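Local structure of COG3291: FOG: PKD repeat (Clostridium thermocellum, 1WMX) at residues 63-68 with 157-162; 97-102 with 120-125; 106-111 with 149-154. The protein is the family 30 carbohydrate-binding module of CelJ, a larger multidomain protein that probably acts as a cellulase in cellulose degradation. All coordinates share one frame; numbering follows the deposited sequence.

Contact 1: residues 63-68 with 157-162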
loop_
_atom_site.group_PDB
_atom_site.type_symbol
_atom_site.label_atom_id
_atom_site.label_comp_id
_atom_site.label_asym_id
_atom_site.label_seq_id
_atom_site.Cartn_x
_atom_site.Cartn_y
_atom_site.Cartn_z
ATOM N N TRP B 63 -1.535 4.776 -12.137
ATOM C CA TRP B 63 -0.835 5.052 -10.884
ATOM C C TRP B 63 0.552 5.687 -10.989
ATOM O O TRP B 63 1.196 5.675 -12.042
ATOM C CB TRP B 63 -0.682 3.753 -10.082
ATOM C CG TRP B 63 0.306 2.827 -10.715
ATOM C CD1 TRP B 63 0.104 2.020 -11.801
ATOM C CD2 TRP B 63 1.689 2.685 -10.366
ATOM N NE1 TRP B 63 1.273 1.389 -12.152
ATOM C CE2 TRP B 63 2.264 1.780 -11.288
ATOM C CE3 TRP B 63 2.498 3.239 -9.367
ATOM C CZ2 TRP B 63 3.616 1.412 -11.242
ATOM C CZ3 TRP B 63 3.844 2.873 -9.321
ATOM C CH2 TRP B 63 4.387 1.968 -10.253
ATOM N N TRP B 64 0.989 6.244 -9.862
ATOM C CA TRP B 64 2.310 6.838 -9.709
ATOM C C TRP B 64 2.499 7.032 -8.219
ATOM O O TRP B 64 1.549 7.342 -7.496
ATOM C CB TRP B 64 2.456 8.172 -10.452
ATOM C CG TRP B 64 1.555 9.279 -10.011
ATOM C CD1 TRP B 64 0.430 9.715 -10.648
ATOM C CD2 TRP B 64 1.713 10.115 -8.859
ATOM N NE1 TRP B 64 -0.120 10.772 -9.971
ATOM C CE2 TRP B 64 0.645 11.041 -8.866
ATOM C CE3 TRP B 64 2.653 10.174 -7.820
ATOM C CZ2 TRP B 64 0.486 12.019 -7.874
ATOM C CZ3 TRP B 64 2.497 11.146 -6.834
ATOM C CH2 TRP B 64 1.418 12.055 -6.870
ATOM N N ILE B 65 3.724 6.833 -7.756
ATOM C CA ILE B 65 4.018 6.961 -6.344
ATOM C C ILE B 65 5.400 7.554 -6.128
ATOM O O ILE B 65 6.278 7.418 -6.970
ATOM C CB ILE B 65 3.965 5.584 -5.675
ATOM C CG1 ILE B 65 4.074 5.727 -4.162
ATOM C CG2 ILE B 65 5.095 4.707 -6.211
ATOM C CD1 ILE B 65 3.912 4.412 -3.427
ATOM N N SER B 66 5.581 8.237 -5.004
ATOM C CA SER B 66 6.879 8.795 -4.664
ATOM C C SER B 66 7.184 8.449 -3.215
ATOM O O SER B 66 6.432 8.834 -2.319
ATOM C CB SER B 66 6.896 10.311 -4.834
ATOM O OG SER B 66 8.171 10.826 -4.476
ATOM N N LEU B 67 8.269 7.716 -2.985
ATOM C CA LEU B 67 8.663 7.348 -1.628
ATOM C C LEU B 67 9.937 8.097 -1.244
ATOM O O LEU B 67 10.953 8.006 -1.926
ATOM C CB LEU B 67 8.898 5.832 -1.520
ATOM C CG LEU B 67 7.698 4.915 -1.819
ATOM C CD1 LEU B 67 8.167 3.485 -1.992
ATOM C CD2 LEU B 67 6.680 5.007 -0.702
ATOM N N LEU B 68 9.868 8.854 -0.155
ATOM C CA LEU B 68 11.020 9.606 0.334
ATOM C C LEU B 68 11.414 9.035 1.698
ATOM O O LEU B 68 10.712 9.220 2.688
ATOM C CB LEU B 68 10.665 11.088 0.452
ATOM C CG LEU B 68 10.159 11.773 -0.824
ATOM C CD1 LEU B 68 9.707 13.181 -0.498
ATOM C CD2 LEU B 68 11.254 11.782 -1.891
ATOM N N CYS B 157 9.095 5.754 5.219
ATOM C CA CYS B 157 9.047 6.789 4.196
ATOM C C CYS B 157 7.804 7.627 4.282
ATOM O O CYS B 157 6.824 7.292 4.933
ATOM C CB CYS B 157 8.997 6.210 2.756
ATOM S SG CYS B 157 10.208 4.849 2.413
ATOM N N LEU B 158 7.973 8.645 3.725
ATOM C CA LEU B 158 6.923 9.592 3.405
ATOM C C LEU B 158 6.465 9.215 2.030
ATOM O O LEU B 158 7.274 8.680 1.235
ATOM C CB LEU B 158 7.510 11.001 3.510
ATOM C CG LEU B 158 6.740 12.066 2.740
ATOM C CD1 LEU B 158 5.358 12.360 3.326
ATOM C CD2 LEU B 158 7.475 13.410 2.713
ATOM N N VAL B 159 5.193 9.483 1.779
ATOM C CA VAL B 159 4.599 9.093 0.503
ATOM C C VAL B 159 3.736 10.200 -0.109
ATOM O O VAL B 159 2.839 10.754 0.527
ATOM C CB VAL B 159 3.740 7.848 0.736
ATOM C CG1 VAL B 159 3.570 7.003 -0.522
ATOM C CG2 VAL B 159 4.335 6.904 1.795
ATOM N N PHE B 160 3.908 10.194 -1.494
ATOM C CA PHE B 160 3.084 11.047 -2.361
ATOM C C PHE B 160 2.486 10.024 -3.321
ATOM O O PHE B 160 3.163 9.069 -3.712
ATOM C CB PHE B 160 3.919 12.052 -3.169
ATOM C CG PHE B 160 4.625 13.078 -2.329
ATOM C CD1 PHE B 160 5.809 13.661 -2.779
ATOM C CD2 PHE B 160 4.127 13.443 -1.080
ATOM C CE1 PHE B 160 6.491 14.590 -1.994
ATOM C CE2 PHE B 160 4.801 14.369 -0.291
ATOM C CZ PHE B 160 5.986 14.945 -0.747
ATOM N N SER B 161 1.235 10.218 -3.716
ATOM C CA SER B 161 0.608 9.258 -4.601
ATOM C C SER B 161 -0.572 9.829 -5.382
ATOM O O SER B 161 -1.191 10.826 -4.985
ATOM C CB SER B 161 0.166 8.045 -3.780
ATOM O OG SER B 161 -0.237 6.992 -4.624
ATOM N N LYS B 162 -0.878 9.172 -6.495
ATOM C CA LYS B 162 -1.957 9.586 -7.370
ATOM C C LYS B 162 -3.289 9.754 -6.667
ATOM O O LYS B 162 -3.675 8.942 -5.827
ATOM C CB LYS B 162 -2.114 8.583 -8.516
ATOM C CG LYS B 162 -3.322 8.818 -9.406
ATOM C CD LYS B 162 -3.368 7.795 -10.524
ATOM C CE LYS B 162 -4.605 7.956 -11.378
ATOM N NZ LYS B 162 -5.842 7.725 -10.581
#
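Strands 64-68 and 157-161 run antiparallel, their axes 4.6 Å apart and 160° between their N-to-C directions, as neighbours in the five-stranded antiparallel sheet of this beta-sandwich module. Ser66 with Phe160 and Leu68 with Leu158 are the hydrogen-bonded pairs, each closed by two N-H...O bonds; Ile65 with Ser161 and Leu67 with Val159 are the non-hydrogen-bonded pairs between and beside them. Within the ladder Ser66 N reaches Phe160 O at 2.9 Å, and one further bond, Lys162 N to Trp64 O, continues the pattern beyond the Ile65-Ser161 pair.

The side chains divide between two faces. Ser66, Leu68, Leu158 and Phe160 lie on the face turned to strand 48-55. Here Leu68 and Leu158 run side by side in the same direction, and Leu68 CD1 does double duty, touching Leu158 CD2 at 3.9 Å and Phe160 CE1 at 3.8 Å. Ser66 OG turns to a hydrogen bond with Ser23 on strand 21-25, while the Phe160 ring stacks with Phe172. On the other face Val159 CG1 is the common neighbour: it meets Leu67 CD2 at 3.7 Å and Ile65 CG1 at 3.9 Å. Leu67 on this side also packs on Tyr113 of the second subunit.

At the start of strand 64-68 the Trp64 indole folds over the backbone of its partner. Its CG stands between the backbone N and the carbonyl carbon (chi1 62°), which swings the ring across Ser161 and Lys162, with Lys162 N above the ring centre and Ser161 C nearer the rim. The lysine's first methylene completes the cover as a CH-pi contact: Lys162 CB sits 3.6 Å from the centroid of the five-membered ring of Trp64, 23° off its normal.

Contact 2: residues 97-102 with 120-125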
loop_
_atom_site.group_PDB
_atom_site.type_symbol
_atom_site.label_atom_id
_atom_site.label_comp_id
_atom_site.label_asym_id
_atom_site.label_seq_id
_atom_site.Cartn_x
_atom_site.Cartn_y
_atom_site.Cartn_z
ATOM N N GLY B 97 -4.515 24.494 -7.234
ATOM C CA GLY B 97 -5.572 23.522 -6.999
ATOM C C GLY B 97 -5.080 22.090 -7.201
ATOM O O GLY B 97 -5.875 21.145 -7.209
ATOM N N GLU B 98 -3.773 21.931 -7.371
ATOM C CA GLU B 98 -3.190 20.590 -7.534
ATOM C C GLU B 98 -3.532 19.786 -6.284
ATOM O O GLU B 98 -3.572 20.331 -5.176
ATOM C CB GLU B 98 -1.657 20.656 -7.667
ATOM C CG GLU B 98 -1.157 21.318 -8.943
ATOM C CD GLU B 98 -1.112 22.828 -8.845
ATOM O OE1 GLU B 98 -0.716 23.503 -9.846
ATOM O OE2 GLU B 98 -1.471 23.404 -7.762
ATOM N N ASP B 99 -3.777 18.504 -6.457
ATOM C CA ASP B 99 -4.109 17.641 -5.318
ATOM C C ASP B 99 -3.585 16.223 -5.562
ATOM O O ASP B 99 -3.502 15.759 -6.701
ATOM C CB ASP B 99 -5.622 17.609 -5.119
ATOM C CG ASP B 99 -6.018 16.953 -3.813
ATOM O OD1 ASP B 99 -5.387 17.253 -2.746
ATOM O OD2 ASP B 99 -6.970 16.109 -3.799
ATOM N N PHE B 100 -3.233 15.560 -4.471
ATOM C CA PHE B 100 -2.702 14.189 -4.529
ATOM C C PHE B 100 -2.664 13.588 -3.121
ATOM O O PHE B 100 -2.896 14.275 -2.124
ATOM C CB PHE B 100 -1.289 14.208 -5.133
ATOM C CG PHE B 100 -0.368 15.231 -4.483
ATOM C CD1 PHE B 100 0.242 14.943 -3.264
ATOM C CD2 PHE B 100 -0.133 16.462 -5.102
ATOM C CE1 PHE B 100 1.080 15.883 -2.655
ATOM C CE2 PHE B 100 0.705 17.407 -4.495
ATOM C CZ PHE B 100 1.311 17.117 -3.269
ATOM N N VAL B 101 -2.374 12.302 -3.052
ATOM C CA VAL B 101 -2.317 11.600 -1.765
ATOM C C VAL B 101 -0.968 11.817 -1.086
ATOM O O VAL B 101 0.078 11.828 -1.730
ATOM C CB VAL B 101 -2.522 10.112 -1.959
ATOM C CG1 VAL B 101 -2.525 9.374 -0.617
ATOM C CG2 VAL B 101 -3.841 9.823 -2.669
ATOM N N ILE B 102 -1.014 11.987 0.220
ATOM C CA ILE B 102 0.198 12.198 1.019
ATOM C C ILE B 102 0.051 11.451 2.341
ATOM O O ILE B 102 -1.019 11.461 2.957
ATOM C CB ILE B 102 0.403 13.700 1.282
ATOM C CG1 ILE B 102 1.680 13.953 2.102
ATOM C CG2 ILE B 102 -0.777 14.311 2.042
ATOM C CD1 ILE B 102 2.115 15.419 2.141
ATOM N N THR B 120 -2.654 7.473 5.021
ATOM C CA THR B 120 -2.744 8.568 4.044
ATOM C C THR B 120 -3.926 9.520 4.224
ATOM O O THR B 120 -4.852 9.277 4.990
ATOM C CB THR B 120 -2.882 7.970 2.659
ATOM O OG1 THR B 120 -4.095 7.221 2.585
ATOM C CG2 THR B 120 -1.725 7.037 2.326
ATOM N N THR B 121 -3.833 10.598 3.473
ATOM C CA THR B 121 -4.847 11.658 3.421
ATOM C C THR B 121 -4.567 12.466 2.163
ATOM O O THR B 121 -3.526 12.301 1.524
ATOM C CB THR B 121 -4.768 12.555 4.668
ATOM O OG1 THR B 121 -5.736 13.600 4.572
ATOM C CG2 THR B 121 -3.395 13.199 4.839
ATOM N N VAL B 122 -5.487 13.328 1.791
ATOM C CA VAL B 122 -5.279 14.166 0.601
ATOM C C VAL B 122 -4.758 15.508 1.077
ATOM O O VAL B 122 -5.204 16.045 2.094
ATOM C CB VAL B 122 -6.572 14.331 -0.180
ATOM C CG1 VAL B 122 -7.081 12.981 -0.686
ATOM C CG2 VAL B 122 -7.676 14.970 0.662
ATOM N N ILE B 123 -3.812 16.045 0.345
ATOM C CA ILE B 123 -3.196 17.308 0.736
ATOM C C ILE B 123 -4.213 18.473 0.741
ATOM O O ILE B 123 -4.059 19.443 1.498
ATOM C CB ILE B 123 -2.041 17.646 -0.192
ATOM C CG1 ILE B 123 -1.272 18.861 0.336
ATOM C CG2 ILE B 123 -2.517 17.939 -1.614
ATOM C CD1 ILE B 123 0.074 19.071 -0.332
ATOM N N SER B 124 -5.243 18.364 -0.086
ATOM C CA SER B 124 -6.275 19.411 -0.185
ATOM C C SER B 124 -6.970 19.646 1.170
ATOM O O SER B 124 -7.523 20.722 1.415
ATOM C CB SER B 124 -7.333 19.030 -1.230
ATOM O OG SER B 124 -7.865 17.743 -0.966
ATOM N N ASN B 125 -6.924 18.639 2.026
ATOM C CA ASN B 125 -7.541 18.709 3.359
ATOM C C ASN B 125 -6.760 19.613 4.300
ATOM O O ASN B 125 -7.210 19.912 5.408
ATOM C CB ASN B 125 -7.593 17.326 4.009
ATOM C CG ASN B 125 -8.688 16.470 3.427
ATOM O OD1 ASN B 125 -8.807 15.294 3.785
ATOM N ND2 ASN B 125 -9.497 17.012 2.540
#
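Phe100 and Ile123 meet because of how each leaves its backbone: Phe100 holds CG between its N and carbonyl carbon (chi1 50°), and Ile123 has CG1 trans to its N, with CG2 in the position between N and C. The methyl CG2 of Ile123 thereby stands almost squarely above the Phe100 ring, a CH-pi contact 4.2 Å from the centroid and 6° off the normal. The other branch, Ile123 CD1, reaches the far end of the ring at Phe100 CZ, 3.7 Å away. Ile102 CG2 packs against Ile123 CB as well, and the two isoleucines continue onto Phe89 of strand 86-93, in the other sheet.

Backbone hydrogen bonds flank this packing. Ile102 and Thr121 are a hydrogen-bonded antiparallel pair, with Ile102 N to Thr121 O at 2.8 Å, and Ile123 N donates to Phe100 O at 3.2 Å. Between these links, Val101 and Val122 form a non-hydrogen-bonded pair whose side chains diverge, while Val101 CG1 lies across Thr120 CB at 3.6 Å.

Past Val122 the chain tightens into a 3-10 turn, 123-125, and a carboxylate takes over from the ladder. Asp99 OD1 accepts from Ser124 N at 2.9 Å, with a rather bent N-H...O angle of 133°. Its other oxygen, OD2, forms a salt bridge with Arg163, so the carboxylate ties the 3-10 turn to the loop that follows strand 155-161. This is the open end of an antiparallel beta hairpin, formed by strands 101-106 and 118-122 at the margin of the five-stranded sheet of the beta sandwich.

Contact 3: residues 106-111 with 149-154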
loop_
_atom_site.group_PDB
_atom_site.type_symbol
_atom_site.label_atom_id
_atom_site.label_comp_id
_atom_site.label_asym_id
_atom_site.label_seq_id
_atom_site.Cartn_x
_atom_site.Cartn_y
_atom_site.Cartn_z
ATOM N N ASP B 106 5.232 2.330 6.893
ATOM C CA ASP B 106 6.073 1.702 7.908
ATOM C C ASP B 106 6.579 0.374 7.372
ATOM O O ASP B 106 6.312 0.014 6.224
ATOM C CB ASP B 106 5.273 1.470 9.192
ATOM C CG ASP B 106 4.327 0.279 9.108
ATOM O OD1 ASP B 106 3.613 -0.022 10.117
ATOM O OD2 ASP B 106 4.254 -0.406 8.035
ATOM N N LYS B 107 7.304 -0.320 8.212
ATOM C CA LYS B 107 7.845 -1.637 7.882
ATOM C C LYS B 107 7.983 -2.421 9.177
ATOM O O LYS B 107 8.723 -2.028 10.078
ATOM C CB LYS B 107 9.207 -1.509 7.190
ATOM C CG LYS B 107 9.786 -2.862 6.761
ATOM C CD LYS B 107 11.026 -2.726 5.883
ATOM C CE LYS B 107 12.189 -2.067 6.615
ATOM N NZ LYS B 107 13.429 -2.035 5.819
ATOM N N VAL B 108 7.247 -3.513 9.243
ATOM C CA VAL B 108 7.245 -4.407 10.411
ATOM C C VAL B 108 7.349 -5.840 9.914
ATOM O O VAL B 108 6.365 -6.436 9.481
ATOM C CB VAL B 108 5.953 -4.227 11.205
ATOM C CG1 VAL B 108 5.890 -5.179 12.400
ATOM C CG2 VAL B 108 5.816 -2.799 11.737
ATOM N N TYR B 109 8.547 -6.374 9.987
ATOM C CA TYR B 109 8.829 -7.728 9.493
ATOM C C TYR B 109 7.993 -8.826 10.181
ATOM O O TYR B 109 7.710 -9.865 9.578
ATOM C CB TYR B 109 10.307 -8.058 9.684
ATOM C CG TYR B 109 11.216 -7.226 8.778
ATOM C CD1 TYR B 109 11.345 -7.544 7.424
ATOM C CD2 TYR B 109 11.924 -6.140 9.297
ATOM C CE1 TYR B 109 12.176 -6.781 6.596
ATOM C CE2 TYR B 109 12.755 -5.377 8.471
ATOM C CZ TYR B 109 12.881 -5.698 7.121
ATOM O OH TYR B 109 13.696 -4.958 6.312
ATOM N N GLU B 110 7.584 -8.587 11.403
ATOM C CA GLU B 110 6.916 -9.623 12.180
ATOM C C GLU B 110 5.389 -9.644 11.814
ATOM O O GLU B 110 4.681 -10.658 11.989
ATOM C CB GLU B 110 7.095 -9.296 13.677
ATOM C CG GLU B 110 8.507 -8.975 14.195
ATOM C CD GLU B 110 9.381 -7.824 13.946
ATOM O OE1 GLU B 110 10.530 -8.220 13.909
ATOM O OE2 GLU B 110 9.037 -6.578 13.736
ATOM N N ARG B 111 4.852 -8.609 11.130
ATOM C CA ARG B 111 3.445 -8.557 10.673
ATOM C C ARG B 111 3.342 -9.332 9.347
ATOM O O ARG B 111 3.358 -8.747 8.263
ATOM C CB ARG B 111 3.060 -7.089 10.479
ATOM C CG ARG B 111 1.582 -6.774 10.662
ATOM C CD ARG B 111 1.346 -5.263 10.642
ATOM N NE ARG B 111 1.861 -4.636 9.421
ATOM C CZ ARG B 111 2.406 -3.425 9.354
ATOM N NH1 ARG B 111 2.526 -2.664 10.454
ATOM N NH2 ARG B 111 2.855 -2.913 8.207
ATOM N N GLY B 149 -3.309 -1.385 12.088
ATOM C CA GLY B 149 -1.958 -1.993 11.874
ATOM C C GLY B 149 -0.724 -1.055 11.803
ATOM O O GLY B 149 0.385 -1.440 12.182
ATOM N N PHE B 150 -0.869 0.153 11.323
ATOM C CA PHE B 150 0.303 1.062 11.193
ATOM C C PHE B 150 1.084 1.161 12.516
ATOM O O PHE B 150 0.503 1.282 13.601
ATOM C CB PHE B 150 -0.146 2.454 10.785
ATOM C CG PHE B 150 1.017 3.365 10.399
ATOM C CD1 PHE B 150 1.706 3.159 9.196
ATOM C CD2 PHE B 150 1.392 4.403 11.252
ATOM C CE1 PHE B 150 2.770 4.001 8.848
ATOM C CE2 PHE B 150 2.456 5.244 10.905
ATOM C CZ PHE B 150 3.144 5.044 9.703
ATOM N N ASP B 151 2.437 1.119 12.408
ATOM C CA ASP B 151 3.316 1.197 13.569
ATOM C C ASP B 151 4.236 2.419 13.490
ATOM O O ASP B 151 5.309 2.370 12.879
ATOM C CB ASP B 151 4.153 -0.084 13.669
ATOM C CG ASP B 151 5.122 -0.065 14.843
ATOM O OD1 ASP B 151 5.065 0.896 15.638
ATOM O OD2 ASP B 151 5.936 -1.013 14.970
ATOM N N PRO B 152 3.827 3.538 14.114
ATOM C CA PRO B 152 4.636 4.763 14.094
ATOM C C PRO B 152 6.065 4.645 14.627
ATOM O O PRO B 152 6.876 5.556 14.447
ATOM C CB PRO B 152 3.776 5.765 14.878
ATOM C CG PRO B 152 2.910 4.882 15.742
ATOM C CD PRO B 152 2.550 3.766 14.813
ATOM N N SER B 153 6.388 3.531 15.268
ATOM C CA SER B 153 7.742 3.344 15.769
ATOM C C SER B 153 8.622 2.727 14.675
ATOM O O SER B 153 9.834 2.601 14.850
ATOM C CB SER B 153 7.743 2.418 16.992
ATOM O OG SER B 153 7.473 1.074 16.603
ATOM N N SER B 154 8.013 2.337 13.554
ATOM C CA SER B 154 8.756 1.706 12.452
ATOM C C SER B 154 8.543 2.351 11.081
ATOM O O SER B 154 8.403 1.649 10.081
ATOM C CB SER B 154 8.376 0.232 12.342
ATOM O OG SER B 154 8.498 -0.429 13.585
#
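Two loops at one end of the five-stranded sheet meet around the carboxylate of Asp106, the last residue of strand 101-106. Asp106 OD1 takes the backbone N-H of Asp151 at 2.8 Å, on its anti side and 16° out of the carboxylate plane. On the syn side the same oxygen receives Arg111 NH1, while Asp106 OD2 receives Arg111 NH2, each at 2.9 Å. This end-on, two-nitrogen salt bridge lies close to the guanidinium plane, and with three bonds from these two partners the carboxylate is held firmly against rotation. Ile117 N adds a bond to OD2, and Arg111 NE is fixed in turn by Gly114 O, a second-shell link that orients the guanidinium.

Asp106 also presses on Phe150. The two side chains slide past each other in opposite directions with their planes only 9° apart, and Phe150 CE1 touches Asp106 CB at 3.6 Å. One residue on, Lys107 N donates to Ser154 O at 2.9 Å. Val108 CG2, placed trans to its own carbonyl carbon, crosses the Asp151 side chain at about a right angle, 3.7 Å from Asp151 CB.

Asp151 orders its own loop. Its OD1 accepts from both Ser153 N and Ser153 OG, the hydroxyl at 2.6 Å and both from the same face of the carboxylate, while OD2 takes the hydroxyl of Ser154 from above the plane. In the opposing loop, Arg111 N bonds back to Val108 O. The arrangement is thus a type I beta turn at Val108-Arg111 docked, through a buried Asp-Arg pair, on an Asx turn at Asp151.

Overall arrangement
Followed from the N terminus, the chain runs through 63-68, then 97-102 and 106-111, then 120-125, 149-154 and finally 157-162. Contact 1 therefore closes the longest loop, and the other two lie within it. Contact 2 closes the short hairpin loop from 97-102 to 120-125, whereas contact 3 starts inside that hairpin and ends beyond it, so these two cross. Contacts 1 and 2 share one sheet: strand 155-161 lies between 64-69 and 101-106, and Ser161 O probably bonds Val101 N. Contact 3, about 18 Å from contact 1 centre to centre, joins the loops leaving strand 101-106 and entering strand 155-161.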